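Local coordinates for insecticidal crystal protein Cry35Ab1 (Bacillus thuringiensis, PDB 4JP0) that acts as one component of a binary insecticidal toxin against western corn rootworm, needing its partner protein for maximal toxicity and probably targeting the larval midgut epithelium, at residues Tyr203-Ala214 with Gly311-Arg322. Sequence-based numbering, arbitrary orientation.
Sequences YILKKYQYWQRA and GFLTITSLELYR
Y210 chi1 of 50° sets CG between the backbone N and the carbonyl carbon and turns the ring over I315. I315 CB lies over one ring face, 3.9 Å from the centroid of the Y210 ring, a CH-pi contact. K206 stays extended beyond CG and crosses Y321 at about a right angle. K206 NZ sits 4.6 Å from the centroid of the Y321 ring, over its face, in a cation-pi contact. That ammonium also forms a salt bridge with E327. The E319 carboxylate crosses the Y208 ring at about a right angle, with E319 OE1 3.4 Å from Y208 CE1. S317 OG donates to the anti lone pair of E319 OE2. On the other sheet face, Q209 NE2 gives a nearly straight bond to T316 OG1 (3.1 Å, 167°), in the amide plane. T314 OG1 lies over one face of the W211 indole, toward its rim, 3.3 Å from W211 CH2. W211 NE1 bonds to K156 O. Paired backbone hydrogen bonds form an antiparallel ladder from I204–Y321 to Q212–L313, and A214 N to G311 O adds one more. The two strands are the central pair of a four-stranded antiparallel sheet. Strand 174-182 flanks 203-214 and strand 327-346 flanks 311-322, while helix 240-247 packs on L205, L318 and L320.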
# COMPACT_ATOMS: atom_id res chain seq x y z
N TYR A 203 -1.54 -0.45 -10.36
CA TYR A 203 -1.39 -1.81 -9.79
C TYR A 203 -2.38 -1.96 -8.66
O TYR A 203 -2.79 -0.96 -8.05
CB TYR A 203 0.03 -2.00 -9.22
CG TYR A 203 1.08 -2.30 -10.29
CD1 TYR A 203 1.34 -1.41 -11.32
CD2 TYR A 203 1.83 -3.51 -10.24
CE1 TYR A 203 2.28 -1.70 -12.32
CE2 TYR A 203 2.76 -3.80 -11.18
CZ TYR A 203 3.00 -2.88 -12.23
OH TYR A 203 3.95 -3.19 -13.17
N ILE A 204 -2.74 -3.20 -8.33
CA ILE A 204 -3.62 -3.49 -7.21
C ILE A 204 -2.80 -3.99 -6.03
O ILE A 204 -2.03 -4.95 -6.13
CB ILE A 204 -4.64 -4.57 -7.61
CG1 ILE A 204 -5.51 -4.07 -8.74
CG2 ILE A 204 -5.58 -4.94 -6.43
CD1 ILE A 204 -6.32 -5.22 -9.43
N LEU A 205 -2.93 -3.29 -4.91
CA LEU A 205 -2.26 -3.69 -3.67
C LEU A 205 -3.37 -4.15 -2.67
O LEU A 205 -4.30 -3.40 -2.33
CB LEU A 205 -1.41 -2.52 -3.14
CG LEU A 205 -0.71 -2.68 -1.79
CD1 LEU A 205 0.15 -3.95 -1.74
CD2 LEU A 205 0.13 -1.42 -1.46
N LYS A 206 -3.27 -5.41 -2.25
CA LYS A 206 -4.27 -6.01 -1.39
C LYS A 206 -3.65 -6.30 -0.06
O LYS A 206 -2.43 -6.58 0.02
CB LYS A 206 -4.66 -7.37 -1.96
CG LYS A 206 -5.12 -7.37 -3.38
CD LYS A 206 -5.74 -8.73 -3.70
CE LYS A 206 -6.05 -8.86 -5.18
NZ LYS A 206 -6.75 -10.11 -5.50
N LYS A 207 -4.49 -6.26 0.96
CA LYS A 207 -4.12 -6.69 2.32
C LYS A 207 -5.08 -7.77 2.82
O LYS A 207 -6.27 -7.48 3.01
CB LYS A 207 -4.10 -5.55 3.34
CG LYS A 207 -3.36 -5.97 4.61
CD LYS A 207 -3.44 -4.94 5.78
CE LYS A 207 -4.79 -5.00 6.51
NZ LYS A 207 -4.85 -4.05 7.67
N TYR A 208 -4.57 -8.99 3.00
CA TYR A 208 -5.35 -10.08 3.55
C TYR A 208 -4.92 -10.33 4.96
O TYR A 208 -3.74 -10.13 5.31
CB TYR A 208 -5.09 -11.37 2.79
CG TYR A 208 -5.60 -11.40 1.36
CD1 TYR A 208 -4.76 -11.16 0.27
CD2 TYR A 208 -6.93 -11.66 1.10
CE1 TYR A 208 -5.26 -11.19 -1.05
CE2 TYR A 208 -7.41 -11.70 -0.22
CZ TYR A 208 -6.57 -11.46 -1.27
OH TYR A 208 -7.07 -11.50 -2.58
N GLN A 209 -5.87 -10.76 5.79
CA GLN A 209 -5.53 -11.22 7.14
C GLN A 209 -6.25 -12.54 7.39
O GLN A 209 -7.25 -12.84 6.73
CB GLN A 209 -5.86 -10.18 8.20
CG GLN A 209 -4.96 -8.95 8.14
CD GLN A 209 -5.34 -7.91 9.17
OE1 GLN A 209 -6.52 -7.65 9.38
NE2 GLN A 209 -4.34 -7.29 9.80
N TYR A 210 -5.70 -13.32 8.30
CA TYR A 210 -6.23 -14.62 8.68
C TYR A 210 -5.42 -15.11 9.88
O TYR A 210 -4.37 -14.54 10.20
CB TYR A 210 -6.11 -15.62 7.53
CG TYR A 210 -4.74 -15.72 6.88
CD1 TYR A 210 -3.84 -16.72 7.23
CD2 TYR A 210 -4.37 -14.83 5.88
CE1 TYR A 210 -2.58 -16.82 6.59
CE2 TYR A 210 -3.14 -14.94 5.25
CZ TYR A 210 -2.26 -15.91 5.59
OH TYR A 210 -1.05 -15.94 4.93
N TRP A 211 -5.91 -16.14 10.54
CA TRP A 211 -5.19 -16.75 11.65
C TRP A 211 -4.39 -17.96 11.14
O TRP A 211 -4.81 -18.61 10.19
CB TRP A 211 -6.20 -17.22 12.70
CG TRP A 211 -6.93 -16.11 13.41
CD1 TRP A 211 -8.19 -15.65 13.15
CD2 TRP A 211 -6.43 -15.33 14.51
NE1 TRP A 211 -8.52 -14.64 14.04
CE2 TRP A 211 -7.44 -14.41 14.87
CE3 TRP A 211 -5.24 -15.35 15.26
CZ2 TRP A 211 -7.30 -13.50 15.92
CZ3 TRP A 211 -5.09 -14.41 16.32
CH2 TRP A 211 -6.11 -13.52 16.63
N GLN A 212 -3.25 -18.24 11.80
CA GLN A 212 -2.38 -19.37 11.52
C GLN A 212 -1.69 -19.84 12.81
O GLN A 212 -1.27 -19.03 13.62
CB GLN A 212 -1.30 -18.96 10.50
CG GLN A 212 -0.41 -20.09 10.02
CD GLN A 212 0.57 -19.63 8.93
OE1 GLN A 212 1.79 -19.66 9.12
NE2 GLN A 212 0.03 -19.18 7.80
N ARG A 213 -1.57 -21.16 12.98
CA ARG A 213 -0.89 -21.76 14.11
C ARG A 213 0.50 -21.16 14.29
O ARG A 213 1.20 -20.96 13.32
CB ARG A 213 -0.78 -23.28 13.85
CG ARG A 213 0.27 -24.03 14.65
CD ARG A 213 0.41 -25.51 14.24
NE ARG A 213 1.76 -26.02 14.48
CZ ARG A 213 2.07 -27.31 14.60
NH1 ARG A 213 1.11 -28.23 14.51
NH2 ARG A 213 3.33 -27.67 14.82
N ALA A 214 0.88 -20.85 15.52
CA ALA A 214 2.22 -20.33 15.77
C ALA A 214 3.18 -21.51 15.89
O ALA A 214 2.97 -22.41 16.71
CB ALA A 214 2.24 -19.54 17.02
N GLY A 311 -1.28 -22.16 19.99
CA GLY A 311 -1.49 -20.74 19.84
C GLY A 311 -1.65 -20.32 18.39
O GLY A 311 -1.17 -20.99 17.47
N PHE A 312 -2.36 -19.21 18.20
CA PHE A 312 -2.52 -18.64 16.87
C PHE A 312 -2.08 -17.19 16.82
O PHE A 312 -2.13 -16.48 17.83
CB PHE A 312 -3.98 -18.73 16.45
CG PHE A 312 -4.47 -20.14 16.29
CD1 PHE A 312 -5.09 -20.80 17.34
CD2 PHE A 312 -4.30 -20.81 15.09
CE1 PHE A 312 -5.52 -22.09 17.21
CE2 PHE A 312 -4.76 -22.10 14.95
CZ PHE A 312 -5.37 -22.74 16.01
N LEU A 313 -1.67 -16.78 15.63
CA LEU A 313 -1.29 -15.40 15.32
C LEU A 313 -2.10 -14.93 14.13
O LEU A 313 -2.44 -15.72 13.25
CB LEU A 313 0.18 -15.36 14.92
CG LEU A 313 1.13 -15.64 16.09
CD1 LEU A 313 2.49 -16.04 15.58
CD2 LEU A 313 1.21 -14.34 16.94
N THR A 314 -2.37 -13.62 14.09
CA THR A 314 -3.00 -13.02 12.94
C THR A 314 -1.89 -12.77 11.96
O THR A 314 -0.89 -12.13 12.30
CB THR A 314 -3.67 -11.68 13.28
OG1 THR A 314 -4.84 -11.94 14.06
CG2 THR A 314 -4.23 -11.00 12.01
N ILE A 315 -2.05 -13.32 10.76
CA ILE A 315 -1.12 -13.11 9.68
C ILE A 315 -1.62 -11.98 8.82
O ILE A 315 -2.82 -11.88 8.59
CB ILE A 315 -1.00 -14.36 8.80
CG1 ILE A 315 -0.65 -15.61 9.62
CG2 ILE A 315 0.11 -14.12 7.74
CD1 ILE A 315 0.75 -15.53 10.29
N THR A 316 -0.72 -11.12 8.36
CA THR A 316 -1.10 -10.09 7.38
C THR A 316 -0.32 -10.36 6.11
O THR A 316 0.91 -10.48 6.13
CB THR A 316 -0.79 -8.71 7.91
OG1 THR A 316 -1.62 -8.46 9.04
CG2 THR A 316 -1.21 -7.60 6.90
N SER A 317 -1.02 -10.43 4.97
CA SER A 317 -0.35 -10.66 3.70
C SER A 317 -0.58 -9.45 2.77
O SER A 317 -1.70 -9.16 2.41
CB SER A 317 -0.92 -11.92 3.03
OG SER A 317 -0.22 -12.21 1.83
N LEU A 318 0.50 -8.77 2.43
CA LEU A 318 0.44 -7.63 1.51
C LEU A 318 0.83 -8.19 0.15
O LEU A 318 1.88 -8.83 0.02
CB LEU A 318 1.42 -6.58 1.98
CG LEU A 318 0.81 -5.71 3.08
CD1 LEU A 318 1.80 -4.65 3.61
CD2 LEU A 318 -0.40 -5.04 2.53
N GLU A 319 0.00 -8.00 -0.87
CA GLU A 319 0.27 -8.63 -2.17
C GLU A 319 -0.01 -7.61 -3.28
O GLU A 319 -1.04 -6.98 -3.28
CB GLU A 319 -0.62 -9.87 -2.36
CG GLU A 319 -0.44 -10.94 -1.27
CD GLU A 319 -1.50 -12.05 -1.30
OE1 GLU A 319 -2.22 -12.21 -2.30
OE2 GLU A 319 -1.64 -12.79 -0.30
N LEU A 320 0.92 -7.50 -4.21
CA LEU A 320 0.84 -6.50 -5.26
C LEU A 320 0.73 -7.17 -6.61
O LEU A 320 1.50 -8.10 -6.92
CB LEU A 320 2.12 -5.67 -5.22
CG LEU A 320 2.22 -4.55 -6.25
CD1 LEU A 320 1.23 -3.46 -5.92
CD2 LEU A 320 3.65 -3.96 -6.29
N TYR A 321 -0.21 -6.66 -7.42
CA TYR A 321 -0.54 -7.24 -8.73
C TYR A 321 -0.56 -6.24 -9.87
O TYR A 321 -1.07 -5.10 -9.71
CB TYR A 321 -1.96 -7.82 -8.66
CG TYR A 321 -2.16 -8.88 -7.58
CD1 TYR A 321 -2.36 -8.50 -6.25
CD2 TYR A 321 -2.11 -10.23 -7.88
CE1 TYR A 321 -2.53 -9.43 -5.27
CE2 TYR A 321 -2.31 -11.19 -6.87
CZ TYR A 321 -2.49 -10.78 -5.58
OH TYR A 321 -2.66 -11.71 -4.57
N ARG A 322 0.02 -6.65 -11.01
CA ARG A 322 -0.16 -5.93 -12.25
C ARG A 322 -1.60 -6.20 -12.64
O ARG A 322 -2.16 -7.24 -12.27
CB ARG A 322 0.61 -6.56 -13.38
CG ARG A 322 2.05 -6.35 -13.43
CD ARG A 322 2.65 -6.72 -14.79
NE ARG A 322 4.06 -7.00 -14.60
CZ ARG A 322 4.74 -7.92 -15.23
NH1 ARG A 322 4.16 -8.69 -16.15
NH2 ARG A 322 6.03 -8.06 -14.93